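Local coordinates for putative phosphosugar isomerases (Salmonella typhimurium LT2, PDB 3FKJ), which probably works as a sugar-phosphate isomerase of the SIS family, binding a phosphorylated carbohydrate derivative, although its own substrate has not been established, at residues A[46-51]-A[73-78]; A[270-275]-A[309-314]; A[196-201]-A[321-326]; A[26-31]-A[163-168]; A[213-218]-A[260-265]. All coordinates share one frame; numbering follows the deposited sequence.

Contact 1 (A[46-51]-A[73-78]); sequences VGCGGS and YITSNE
Ser76 sets its hydroxyl against Gly47, OG lying 3.1 Å from Gly47 CA, where there is no side chain to hold it off. The sulfur of Cys48 comes alongside the same group, Cys48 SG to Ser76 OG 3.6 Å. Just before Gly47, Val46 divides its branches. With CG1 anti to the backbone N (chi1 -170°), that methyl rests on Ser76 CA at 3.6 Å, while Val46 CG2 meets Ile74 CG2, also at 3.6 Å; the two branched side chains lie side by side, pointing the same way. The backbones join through two weak hydrogen bonds, Gly47 N to Ile74 O at 3.3 Å and Ser76 N to Gly47 O at 3.2 Å, and each carbonyl also takes a CA-H...O contact, from Val46 and Thr75 respectively. This is the C-terminal end of two adjacent parallel strands, 42-47 and 70-75, joined by a beta-alpha-beta crossover through helix 56-65 in the SIS domain. The chain turns there through Cys48 and Gly49 into a helix; in SIS proteins a loop at this place commonly helps to hold the sugar phosphate, which the glycine-rich sequence here is consistent with. Further out, Ser76 OG is hydrogen-bonded to Thr105 OG1 at the start of helix 103-115, whose Ala108 also touches Val46. Phe79 lies against both Val46 and Ile74. Glu249 of the second subunit reaches in with OE2, accepting from both Gly49 N and Thr75 OG1.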
# COMPACT_ATOMS: atom_id res chain seq x y z
N VAL A 46 -11.38 4.42 4.32
CA VAL A 46 -11.13 5.53 3.45
C VAL A 46 -10.68 6.77 4.24
O VAL A 46 -11.29 7.20 5.20
CB VAL A 46 -12.35 5.80 2.52
CG1 VAL A 46 -11.99 6.84 1.41
CG2 VAL A 46 -12.85 4.48 1.86
N GLY A 47 -9.58 7.35 3.80
CA GLY A 47 -9.07 8.55 4.39
C GLY A 47 -7.80 8.99 3.72
O GLY A 47 -7.39 8.39 2.73
N CYS A 48 -7.18 10.03 4.28
CA CYS A 48 -5.93 10.61 3.76
C CYS A 48 -4.84 10.63 4.81
O CYS A 48 -5.10 10.97 5.95
CB CYS A 48 -6.16 12.05 3.30
SG CYS A 48 -7.37 12.23 1.98
N GLY A 49 -3.63 10.27 4.39
CA GLY A 49 -2.44 10.32 5.23
C GLY A 49 -2.60 9.50 6.48
O GLY A 49 -2.85 8.30 6.42
N GLY A 50 -2.41 10.16 7.61
CA GLY A 50 -2.58 9.54 8.92
C GLY A 50 -3.98 8.99 9.14
O GLY A 50 -4.17 8.06 9.91
N SER A 51 -4.96 9.58 8.48
CA SER A 51 -6.33 9.12 8.59
C SER A 51 -6.68 7.92 7.70
O SER A 51 -7.78 7.38 7.80
CB SER A 51 -7.31 10.30 8.39
OG SER A 51 -7.32 11.13 9.56
N TYR A 73 -9.07 -0.39 1.15
CA TYR A 73 -8.22 0.54 1.90
C TYR A 73 -7.68 1.56 0.94
O TYR A 73 -6.81 1.26 0.11
CB TYR A 73 -7.12 -0.26 2.56
CG TYR A 73 -6.06 0.48 3.33
CD1 TYR A 73 -6.21 0.74 4.69
CD2 TYR A 73 -4.86 0.82 2.73
CE1 TYR A 73 -5.22 1.36 5.41
CE2 TYR A 73 -3.87 1.46 3.44
CZ TYR A 73 -4.06 1.71 4.78
OH TYR A 73 -3.08 2.32 5.48
N ILE A 74 -8.24 2.75 0.95
CA ILE A 74 -8.07 3.65 -0.19
C ILE A 74 -8.04 5.13 0.21
O ILE A 74 -8.76 5.58 1.09
CB ILE A 74 -9.16 3.37 -1.27
CG1 ILE A 74 -8.96 4.23 -2.53
CG2 ILE A 74 -10.52 3.62 -0.71
CD1 ILE A 74 -7.74 3.83 -3.36
N THR A 75 -7.15 5.87 -0.44
CA THR A 75 -7.05 7.31 -0.25
C THR A 75 -8.31 7.97 -0.83
O THR A 75 -8.78 7.62 -1.93
CB THR A 75 -5.70 7.87 -0.77
OG1 THR A 75 -5.49 9.19 -0.25
CG2 THR A 75 -5.61 7.84 -2.35
N SER A 76 -8.84 8.94 -0.08
CA SER A 76 -10.18 9.46 -0.28
C SER A 76 -10.46 9.94 -1.68
O SER A 76 -11.49 9.60 -2.26
CB SER A 76 -10.48 10.59 0.71
OG SER A 76 -10.36 10.18 2.07
N ASN A 77 -9.56 10.75 -2.23
CA ASN A 77 -9.79 11.35 -3.49
C ASN A 77 -9.72 10.38 -4.65
O ASN A 77 -10.37 10.61 -5.68
CB ASN A 77 -8.91 12.59 -3.72
CG ASN A 77 -9.65 13.67 -4.50
OD1 ASN A 77 -10.88 13.65 -4.51
ND2 ASN A 77 -8.93 14.60 -5.11
N GLU A 78 -8.98 9.29 -4.49
CA GLU A 78 -9.04 8.24 -5.47
C GLU A 78 -10.38 7.48 -5.44
O GLU A 78 -10.91 7.16 -6.51
CB GLU A 78 -7.90 7.26 -5.35
CG GLU A 78 -8.02 6.19 -6.45
CD GLU A 78 -6.72 5.78 -7.03
OE1 GLU A 78 -5.82 6.62 -7.17
OE2 GLU A 78 -6.61 4.59 -7.36

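Contact 2 (A[270-275]-A[309-314]); sequences SGRTRP and GEYFCG
Arg272 and Glu310 form a side-on salt bridge, NE and NH2 of the guanidinium each going to a different carboxylate oxygen. Arg272 NE gives the straighter bond, 3.1 Å to Glu310 OE1 with an N-H...O angle of 168°; it lies close to the guanidinium plane and uses the syn lone pair. Arg272 NH2 reaches Glu310 OE2 at 3.0 Å from above the carboxylate plane, the two flat groups being turned 41° against each other. A bend at chi3 of Arg272 turns the NE edge of the guanidinium to the carboxylate, which arrives on an extended chain. Outside the salt bridge, the backbone Arg272 N meets Glu310 OE1 from above the carboxylate at 2.9 Å, so this one oxygen is gripped by both the main chain and the side chain of the same arginine; Gly271 CA packs 3.5 Å from Glu310 OE1 as well. Arg272 NH2 also makes a weak bond of 2.9 Å to Tyr311 OH, whose ring stands almost perpendicular to the guanidinium. Glu310 OE2 has a further partner in Tyr60 OH, and Tyr311 OH one in Glu65, both on helix 56-65. The sulfur contacts are separate: Ser270 N donates to Cys313 SG at 3.4 Å, and Ser270 OG lies equally near that sulfur. A type I turn from Gly271 to Arg274 carries the chain from strand 263-268 into helix 274-286, the strand-turn-helix loop of a Rossmann-like SIS sheet, here bonded to the 3-10 turn that opens helix 313-331.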
# COMPACT_ATOMS: atom_id res chain seq x y z
N SER A 270 5.66 -8.75 16.93
CA SER A 270 5.51 -10.09 17.46
C SER A 270 4.76 -10.92 16.44
O SER A 270 4.24 -10.42 15.43
CB SER A 270 4.71 -10.06 18.77
OG SER A 270 3.34 -9.81 18.50
N GLY A 271 4.66 -12.21 16.72
CA GLY A 271 3.81 -13.05 15.96
C GLY A 271 4.35 -13.40 14.60
O GLY A 271 5.57 -13.46 14.39
N ARG A 272 3.44 -13.62 13.66
CA ARG A 272 3.75 -14.41 12.45
C ARG A 272 4.77 -13.82 11.46
O ARG A 272 5.53 -14.59 10.84
CB ARG A 272 2.47 -14.78 11.72
CG ARG A 272 1.65 -15.82 12.50
CD ARG A 272 0.23 -15.89 11.99
NE ARG A 272 -0.52 -14.66 12.19
CZ ARG A 272 -1.73 -14.41 11.69
NH1 ARG A 272 -2.35 -15.30 10.95
NH2 ARG A 272 -2.35 -13.26 11.92
N THR A 273 4.81 -12.49 11.34
CA THR A 273 5.70 -11.83 10.37
C THR A 273 7.07 -11.48 10.96
O THR A 273 7.98 -11.04 10.24
CB THR A 273 5.01 -10.60 9.69
OG1 THR A 273 4.90 -9.52 10.64
CG2 THR A 273 3.61 -11.01 9.20
N ARG A 274 7.28 -11.75 12.24
CA ARG A 274 8.57 -11.48 12.87
C ARG A 274 9.79 -12.00 12.11
O ARG A 274 10.80 -11.30 12.00
CB ARG A 274 8.57 -12.06 14.28
CG ARG A 274 9.71 -11.60 15.15
CD ARG A 274 9.43 -12.03 16.56
NE ARG A 274 10.53 -11.65 17.43
CZ ARG A 274 10.71 -10.45 17.97
NH1 ARG A 274 9.84 -9.47 17.79
NH2 ARG A 274 11.79 -10.23 18.72
N PRO A 275 9.73 -13.24 11.59
CA PRO A 275 10.89 -13.71 10.81
C PRO A 275 11.25 -12.85 9.59
O PRO A 275 12.42 -12.81 9.18
CB PRO A 275 10.45 -15.12 10.37
CG PRO A 275 9.47 -15.54 11.44
CD PRO A 275 8.69 -14.29 11.70
N GLY A 309 -2.01 -10.83 20.57
CA GLY A 309 -1.24 -9.60 20.75
C GLY A 309 -0.53 -9.11 19.50
O GLY A 309 -0.12 -7.98 19.45
N GLU A 310 -0.37 -9.97 18.50
CA GLU A 310 0.18 -9.57 17.21
C GLU A 310 -0.65 -8.44 16.64
O GLU A 310 -0.10 -7.51 16.08
CB GLU A 310 0.20 -10.76 16.24
CG GLU A 310 0.55 -10.42 14.80
CD GLU A 310 0.37 -11.59 13.87
OE1 GLU A 310 0.72 -12.72 14.26
OE2 GLU A 310 -0.13 -11.38 12.75
N TYR A 311 -1.97 -8.50 16.80
CA TYR A 311 -2.87 -7.50 16.22
C TYR A 311 -2.75 -6.09 16.82
O TYR A 311 -3.27 -5.14 16.23
CB TYR A 311 -4.33 -7.99 16.22
CG TYR A 311 -4.56 -9.21 15.33
CD1 TYR A 311 -4.17 -9.20 14.01
CD2 TYR A 311 -5.11 -10.37 15.83
CE1 TYR A 311 -4.32 -10.28 13.22
CE2 TYR A 311 -5.28 -11.48 15.01
CZ TYR A 311 -4.87 -11.43 13.70
OH TYR A 311 -5.02 -12.50 12.83
N PHE A 312 -2.05 -5.94 17.95
CA PHE A 312 -1.87 -4.63 18.62
C PHE A 312 -0.52 -4.00 18.36
O PHE A 312 -0.25 -2.91 18.90
CB PHE A 312 -2.00 -4.76 20.16
CG PHE A 312 -3.35 -5.19 20.61
CD1 PHE A 312 -3.71 -6.53 20.54
CD2 PHE A 312 -4.27 -4.26 21.08
CE1 PHE A 312 -4.98 -6.95 20.96
CE2 PHE A 312 -5.53 -4.67 21.46
CZ PHE A 312 -5.89 -6.03 21.40
N CYS A 313 0.34 -4.69 17.61
CA CYS A 313 1.70 -4.20 17.34
C CYS A 313 1.71 -2.82 16.69
O CYS A 313 2.49 -1.98 17.09
CB CYS A 313 2.51 -5.17 16.50
SG CYS A 313 3.06 -6.61 17.44
N GLY A 314 0.83 -2.57 15.72
CA GLY A 314 0.82 -1.28 15.04
C GLY A 314 0.41 -0.17 15.99
O GLY A 314 1.03 0.87 16.04

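Contact 3 (A[196-201]-A[321-326])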
# COMPACT_ATOMS: atom_id res chain seq x y z
N GLN A 196 9.60 3.03 29.39
CA GLN A 196 10.76 2.22 29.06
C GLN A 196 11.68 2.79 27.96
O GLN A 196 12.88 2.55 27.99
CB GLN A 196 10.25 0.83 28.66
CG GLN A 196 11.28 -0.19 28.23
CD GLN A 196 10.64 -1.56 28.02
OE1 GLN A 196 9.43 -1.75 28.25
NE2 GLN A 196 11.45 -2.52 27.59
N VAL A 197 11.14 3.56 27.01
CA VAL A 197 11.95 4.03 25.86
C VAL A 197 12.56 5.44 26.01
O VAL A 197 13.26 5.89 25.10
CB VAL A 197 11.14 4.00 24.56
CG1 VAL A 197 10.56 2.60 24.34
CG2 VAL A 197 10.07 5.05 24.57
N GLN A 198 12.31 6.11 27.14
CA GLN A 198 12.76 7.50 27.34
C GLN A 198 14.24 7.66 27.10
O GLN A 198 14.68 8.60 26.46
CB GLN A 198 12.46 8.01 28.76
CG GLN A 198 10.98 8.05 29.15
CD GLN A 198 10.15 8.99 28.29
OE1 GLN A 198 10.65 10.03 27.83
NE2 GLN A 198 8.87 8.64 28.07
N GLU A 199 15.02 6.73 27.63
CA GLU A 199 16.47 6.84 27.55
C GLU A 199 16.92 6.60 26.12
O GLU A 199 17.65 7.39 25.55
CB GLU A 199 17.13 5.82 28.48
CG GLU A 199 18.59 6.07 28.78
CD GLU A 199 19.09 5.31 30.02
OE1 GLU A 199 18.32 4.51 30.60
OE2 GLU A 199 20.26 5.51 30.42
N ASP A 200 16.45 5.49 25.55
CA ASP A 200 16.78 5.16 24.16
C ASP A 200 16.42 6.29 23.20
O ASP A 200 17.21 6.62 22.31
CB ASP A 200 16.12 3.84 23.73
CG ASP A 200 16.65 3.33 22.39
OD1 ASP A 200 17.86 3.14 22.28
OD2 ASP A 200 15.84 3.12 21.45
N ALA A 201 15.25 6.91 23.41
CA ALA A 201 14.73 7.98 22.56
C ALA A 201 15.64 9.19 22.57
O ALA A 201 15.87 9.81 21.52
CB ALA A 201 13.35 8.38 23.03
N LEU A 321 6.38 5.55 19.38
CA LEU A 321 7.03 6.51 18.48
C LEU A 321 6.85 7.96 18.91
O LEU A 321 7.72 8.78 18.64
CB LEU A 321 6.55 6.32 17.01
CG LEU A 321 7.19 5.18 16.21
CD1 LEU A 321 6.41 4.87 14.93
CD2 LEU A 321 8.66 5.48 15.92
N ASP A 322 5.74 8.29 19.59
CA ASP A 322 5.52 9.65 20.12
C ASP A 322 6.72 10.11 20.92
O ASP A 322 7.09 11.29 20.87
CB ASP A 322 4.27 9.75 21.00
CG ASP A 322 2.97 9.88 20.19
OD1 ASP A 322 3.01 10.23 19.00
OD2 ASP A 322 1.88 9.65 20.76
N VAL A 323 7.34 9.16 21.62
CA VAL A 323 8.47 9.47 22.51
C VAL A 323 9.70 9.78 21.66
O VAL A 323 10.33 10.80 21.85
CB VAL A 323 8.75 8.32 23.55
CG1 VAL A 323 9.93 8.70 24.50
CG2 VAL A 323 7.47 7.97 24.33
N TYR A 324 10.00 8.92 20.69
CA TYR A 324 11.14 9.15 19.82
C TYR A 324 10.95 10.42 19.01
O TYR A 324 11.90 11.17 18.84
CB TYR A 324 11.35 7.97 18.88
CG TYR A 324 11.84 6.73 19.57
CD1 TYR A 324 10.94 5.85 20.15
CD2 TYR A 324 13.19 6.44 19.65
CE1 TYR A 324 11.37 4.71 20.79
CE2 TYR A 324 13.63 5.30 20.28
CZ TYR A 324 12.72 4.43 20.86
OH TYR A 324 13.14 3.27 21.50
N ASN A 325 9.73 10.66 18.51
CA ASN A 325 9.41 11.85 17.71
C ASN A 325 9.61 13.18 18.42
O ASN A 325 10.08 14.14 17.80
CB ASN A 325 8.00 11.79 17.16
CG ASN A 325 7.77 10.61 16.27
OD1 ASN A 325 8.71 9.96 15.83
ND2 ASN A 325 6.50 10.30 16.01
N LEU A 326 9.22 13.25 19.70
CA LEU A 326 9.48 14.45 20.50
C LEU A 326 10.98 14.61 20.76
O LEU A 326 11.54 15.69 20.60
CB LEU A 326 8.71 14.38 21.83
CG LEU A 326 8.49 15.67 22.62
CD1 LEU A 326 7.67 16.65 21.80
CD2 LEU A 326 7.82 15.36 23.94
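Helices 198-208 and 313-331 accompany the second, four-stranded parallel sheet of this SIS-type protein, and they pack at the first turn of the former, where Ala201 lies over the ring of Tyr324. Ala201 CB stands 4.1 Å from the ring centroid and 18° off the normal, a CH-pi contact shifted toward the rim on the CD2 side. At the phenol end, Tyr324 OH donates to Asp200 OD2 at 2.7 Å, meeting the anti lone pair of that oxygen; OD2 lies near the ring plane, while the carboxylate itself is turned 78° from it. Asp200 CG is anti to the backbone N (chi1 -169°), which swings the carboxylate from the flank of its helix to the hydroxyl. Gln292 NE2 also donates to Asp200 OD2, and Arg203 forms a salt bridge with OD1, so the carboxylate is held from several directions and would probably stay ionised. Just before the helix, the side chain of Val197 runs at about a right angle to that of Tyr324, with Val197 CB 3.8 Å from Tyr324 CE1. Its CG2 reaches instead to the residue before the tyrosine, 3.7 Å from Val323 CG1. That one methyl of Val323 serves three residues, since Ala201 CB also lies 3.7 Å from it and the folded chain of Gln198 brings OE1 to 3.7 Å. The Gln198 amide is hydrogen-bonded through NE2 to Tyr145 OH. Beyond the pair, Phe204 meets the Tyr324 ring edge-to-face, strand 290-295 touches that ring through Gln292 and Ile294, and helix 223-238 lies against helix 313-331 at Leu321 and Asn325.

Contact 4 (A[26-31]-A[163-168])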
# COMPACT_ATOMS: atom_id res chain seq x y z
N ASN A 26 -19.40 1.58 21.66
CA ASN A 26 -19.66 2.33 20.43
C ASN A 26 -19.58 1.45 19.20
O ASN A 26 -20.52 1.38 18.40
CB ASN A 26 -18.67 3.49 20.25
CG ASN A 26 -19.06 4.73 21.05
OD1 ASN A 26 -20.17 4.83 21.58
ND2 ASN A 26 -18.14 5.69 21.12
N ALA A 27 -18.45 0.76 19.07
CA ALA A 27 -18.23 -0.16 17.95
C ALA A 27 -19.34 -1.19 17.86
O ALA A 27 -19.86 -1.48 16.78
CB ALA A 27 -16.89 -0.87 18.11
N ARG A 28 -19.69 -1.75 19.00
CA ARG A 28 -20.65 -2.84 19.03
C ARG A 28 -22.05 -2.38 18.64
O ARG A 28 -22.72 -3.07 17.86
CB ARG A 28 -20.63 -3.53 20.39
CG ARG A 28 -21.62 -4.65 20.49
CD ARG A 28 -21.09 -5.80 21.29
NE ARG A 28 -21.50 -5.76 22.68
CZ ARG A 28 -21.32 -6.77 23.52
NH1 ARG A 28 -20.71 -7.90 23.12
NH2 ARG A 28 -21.73 -6.67 24.77
N ARG A 29 -22.48 -1.22 19.17
CA ARG A 29 -23.79 -0.65 18.81
C ARG A 29 -23.83 -0.28 17.34
O ARG A 29 -24.83 -0.52 16.66
CB ARG A 29 -24.10 0.63 19.57
CG ARG A 29 -24.20 0.57 21.07
CD ARG A 29 -24.43 2.00 21.67
NE ARG A 29 -23.53 3.04 21.11
CZ ARG A 29 -23.78 3.78 20.02
NH1 ARG A 29 -24.90 3.62 19.31
NH2 ARG A 29 -22.88 4.67 19.61
N ILE A 30 -22.76 0.32 16.83
CA ILE A 30 -22.79 0.75 15.42
C ILE A 30 -22.98 -0.44 14.47
O ILE A 30 -23.82 -0.39 13.56
CB ILE A 30 -21.57 1.62 15.06
CG1 ILE A 30 -21.68 2.96 15.84
CG2 ILE A 30 -21.51 1.87 13.53
CD1 ILE A 30 -20.43 3.78 15.88
N ILE A 31 -22.23 -1.52 14.72
CA ILE A 31 -22.23 -2.68 13.82
C ILE A 31 -23.54 -3.47 13.94
O ILE A 31 -24.03 -3.96 12.91
CB ILE A 31 -20.97 -3.56 14.03
CG1 ILE A 31 -19.69 -2.74 13.76
CG2 ILE A 31 -21.02 -4.84 13.16
CD1 ILE A 31 -19.61 -1.97 12.38
N ALA A 163 -13.29 -3.34 13.38
CA ALA A 163 -12.91 -4.61 12.75
C ALA A 163 -13.36 -5.84 13.56
O ALA A 163 -13.97 -6.78 12.98
CB ALA A 163 -11.41 -4.70 12.50
N LEU A 164 -13.00 -5.85 14.86
CA LEU A 164 -13.40 -6.92 15.78
C LEU A 164 -14.91 -7.17 15.71
O LEU A 164 -15.35 -8.32 15.59
CB LEU A 164 -13.04 -6.55 17.23
CG LEU A 164 -13.57 -7.45 18.35
CD1 LEU A 164 -12.83 -8.78 18.29
CD2 LEU A 164 -13.44 -6.75 19.74
N GLU A 165 -15.69 -6.09 15.79
CA GLU A 165 -17.15 -6.17 15.77
C GLU A 165 -17.75 -6.58 14.44
O GLU A 165 -18.70 -7.37 14.42
CB GLU A 165 -17.76 -4.85 16.25
CG GLU A 165 -17.52 -4.60 17.73
CD GLU A 165 -18.19 -5.64 18.62
OE1 GLU A 165 -19.25 -6.22 18.26
OE2 GLU A 165 -17.65 -5.88 19.72
N ILE A 166 -17.17 -6.12 13.34
CA ILE A 166 -17.61 -6.57 12.02
C ILE A 166 -17.44 -8.08 11.89
O ILE A 166 -18.34 -8.76 11.45
CB ILE A 166 -16.96 -5.80 10.87
CG1 ILE A 166 -17.41 -4.33 10.90
CG2 ILE A 166 -17.31 -6.46 9.51
CD1 ILE A 166 -16.51 -3.36 10.10
N LEU A 167 -16.30 -8.59 12.31
CA LEU A 167 -15.99 -9.98 12.19
C LEU A 167 -16.85 -10.77 13.12
O LEU A 167 -17.45 -11.76 12.72
CB LEU A 167 -14.49 -10.26 12.51
CG LEU A 167 -14.04 -11.74 12.51
CD1 LEU A 167 -14.00 -12.37 11.14
CD2 LEU A 167 -12.70 -11.91 13.25
N ALA A 168 -16.89 -10.37 14.39
CA ALA A 168 -17.63 -11.11 15.39
C ALA A 168 -19.12 -11.20 15.03
O ALA A 168 -19.71 -12.26 15.22
CB ALA A 168 -17.46 -10.47 16.83
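Glu165 presents one face of its carboxylate to the aliphatic chain of Arg28: Arg28 CB sits nearly straight above Glu165 CD at 3.7 Å, and Arg28 CD comes within 3.6 Å of Glu165 OE1. The guanidinium at the far end is turned 85° from the carboxylate and leads away, leaving Arg28 NE 4.9 Å from Glu165 OE2, too far for a salt bridge, though the opposite charges may still attract weakly. The carboxylate is satisfied by others, Tyr176 OH bonding to OE2 and Gln169 NE2 to OE1. Gln169 NE2 also bonds to the carbonyl of Arg28, tying the glutamate to the backbone of the opposite helix. A bend at chi2 (-63°) folds Glu165 back, laying its methylenes between the helices, with CG 3.8 Å from Ala27 CB. Helices 22-35 and 155-170 belong to the N-terminal half, which carries the parallel sheet of the SIS domain; the first leads into its strand 42-47, the second follows its last strand, 136-139. Their segment axes are 8.9 Å apart at closest and run in broadly the same direction with a crossing angle of -42°. The contact continues as hydrocarbon at Ile31. Its CD1 meets Ile166 CG1 at 3.5 Å, the two side chains crossing at about a right angle, while CG1 packs against Glu165 CB at 3.8 Å and CG2 rests near the Glu165 carbonyl. On its other sides helix 155-170 is covered by helix 56-65, with Phe61 on Ala163 and Leu167, and by helix 176-184, whose Tyr176 and Val180 touch Leu164.

Contact 5 (A[213-218]-A[260-265])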
# COMPACT_ATOMS: atom_id res chain seq x y z
N VAL A 213 18.00 11.47 5.15
CA VAL A 213 17.21 10.37 4.58
C VAL A 213 17.07 9.25 5.61
O VAL A 213 18.06 8.75 6.15
CB VAL A 213 17.85 9.73 3.33
CG1 VAL A 213 16.83 8.77 2.68
CG2 VAL A 213 18.29 10.79 2.32
N VAL A 214 15.83 8.89 5.91
CA VAL A 214 15.56 7.78 6.83
C VAL A 214 14.58 6.79 6.17
O VAL A 214 13.52 7.21 5.66
CB VAL A 214 15.00 8.31 8.18
CG1 VAL A 214 14.52 7.14 9.08
CG2 VAL A 214 16.04 9.17 8.88
N TYR A 215 14.90 5.50 6.23
CA TYR A 215 13.96 4.46 5.75
C TYR A 215 13.19 3.79 6.94
O TYR A 215 13.81 3.33 7.89
CB TYR A 215 14.66 3.42 4.86
CG TYR A 215 15.19 4.01 3.56
CD1 TYR A 215 14.31 4.31 2.51
CD2 TYR A 215 16.54 4.33 3.41
CE1 TYR A 215 14.76 4.88 1.33
CE2 TYR A 215 17.02 4.90 2.23
CZ TYR A 215 16.11 5.17 1.18
OH TYR A 215 16.53 5.72 0.01
N MSE A 216 11.85 3.85 6.88
CA MSE A 216 10.95 3.15 7.80
C MSE A 216 10.66 1.75 7.30
O MSE A 216 10.48 1.51 6.07
CB MSE A 216 9.62 3.88 7.93
CG MSE A 216 9.72 5.28 8.52
SE MSE A 216 10.69 5.41 10.18
CE MSE A 216 9.64 3.95 11.13
N MSE A 217 10.63 0.81 8.23
CA MSE A 217 10.41 -0.59 7.88
C MSE A 217 9.56 -1.31 8.95
O MSE A 217 9.59 -0.97 10.13
CB MSE A 217 11.77 -1.30 7.67
CG MSE A 217 11.69 -2.72 7.12
SE MSE A 217 13.47 -3.52 6.79
CE MSE A 217 14.25 -2.10 5.83
N GLY A 218 8.82 -2.29 8.48
CA GLY A 218 7.92 -3.07 9.26
C GLY A 218 7.23 -4.05 8.35
O GLY A 218 7.35 -4.00 7.12
N PRO A 260 27.23 1.33 4.64
CA PRO A 260 27.49 1.75 6.01
C PRO A 260 26.80 3.07 6.36
O PRO A 260 27.01 4.07 5.70
CB PRO A 260 29.02 1.86 6.07
CG PRO A 260 29.49 0.87 5.06
CD PRO A 260 28.46 0.89 3.96
N GLY A 261 25.94 3.06 7.37
CA GLY A 261 25.35 4.29 7.86
C GLY A 261 24.00 4.67 7.28
O GLY A 261 23.43 5.67 7.69
N THR A 262 23.48 3.87 6.34
CA THR A 262 22.17 4.13 5.77
C THR A 262 21.15 3.96 6.87
O THR A 262 21.12 2.92 7.51
CB THR A 262 21.82 3.17 4.64
OG1 THR A 262 22.82 3.26 3.63
CG2 THR A 262 20.43 3.52 4.06
N PRO A 263 20.36 5.00 7.16
CA PRO A 263 19.46 4.93 8.32
C PRO A 263 18.14 4.19 8.08
O PRO A 263 17.42 4.49 7.15
CB PRO A 263 19.21 6.41 8.67
CG PRO A 263 20.24 7.18 7.86
CD PRO A 263 20.34 6.36 6.59
N PHE A 264 17.88 3.19 8.92
CA PHE A 264 16.64 2.44 8.94
C PHE A 264 16.07 2.44 10.36
O PHE A 264 16.77 2.15 11.32
CB PHE A 264 16.89 0.97 8.57
CG PHE A 264 17.45 0.77 7.19
CD1 PHE A 264 16.60 0.60 6.11
CD2 PHE A 264 18.82 0.72 6.98
CE1 PHE A 264 17.11 0.40 4.82
CE2 PHE A 264 19.33 0.51 5.72
CZ PHE A 264 18.45 0.37 4.62
N ILE A 265 14.78 2.73 10.48
CA ILE A 265 14.04 2.49 11.69
C ILE A 265 13.08 1.32 11.37
O ILE A 265 12.18 1.45 10.51
CB ILE A 265 13.24 3.75 12.16
CG1 ILE A 265 14.20 4.96 12.26
CG2 ILE A 265 12.50 3.43 13.51
CD1 ILE A 265 13.56 6.34 12.21
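Tyr215 O accepts a hydrogen bond from Ile265 N at 2.8 Å, with an N-H...O angle of 156°. It is also approached by the CA-H of Phe264, Phe264 CA lying 3.1 Å from Tyr215 O. The same residue donates through Tyr215 N to Pro263 O at 2.9 Å, so Tyr215 brackets Phe264 in the manner of a parallel pair. Met217 N carries the pattern on to Ile265 O at 2.8 Å. The residues at positions 216 and 217 are selenomethionines. On one face of the sheet, Tyr215 and Phe264 set their rings obliquely, planes 33° apart, with Tyr215 CB 3.6 Å from Phe264 CD1; the methyl of Thr262 lies at the edge of the tyrosine ring. On the other face Ile265 fills the space beside Val214 and Met216. Its CG1 is anti to the carbonyl carbon (chi1 -53°), and the extended chain beyond it brings Ile265 CD1 to Val214 CG1 at 3.4 Å, tighter than an ordinary methyl contact. The chain of Met216 bends at chi2 and chi3, laying SE alongside the isoleucine, 3.6 Å from Ile265 CB. Pro263, which has no N-H to give, packs its ring against Val213 O. Strand 213-218 is bonded on its other edge to strand 241-246, within the four-stranded parallel sheet of the C-terminal half. Helix 198-208 covers Ile265 with Phe204 and Trp208, helix 223-238 covers Met216 with Leu234, and on the Tyr215 side the hydroxyl is hydrogen-bonded to Asn241 of the second subunit.

In the fold
From the N terminus, helix 22-35 opens the loop that contact 4 closes at helix 155-170; contact 1 is nested inside it, joining the neighbouring strands 42-47 and 70-75. The chain then enters the second half, where contact 3 closes a second, slightly shorter loop between helices 198-208 and 313-331. Contacts 5 and 2 are nested within that loop, one after the other: strand 213-218 pairs with 263-268, and the turn after that strand meets the start of helix 313-331. No loops cross. Contacts 4 and 5 lie about 37 Å apart between centres, on opposite sides of the chain's centre, while contacts 1, 2 and 5 all touch the second subunit.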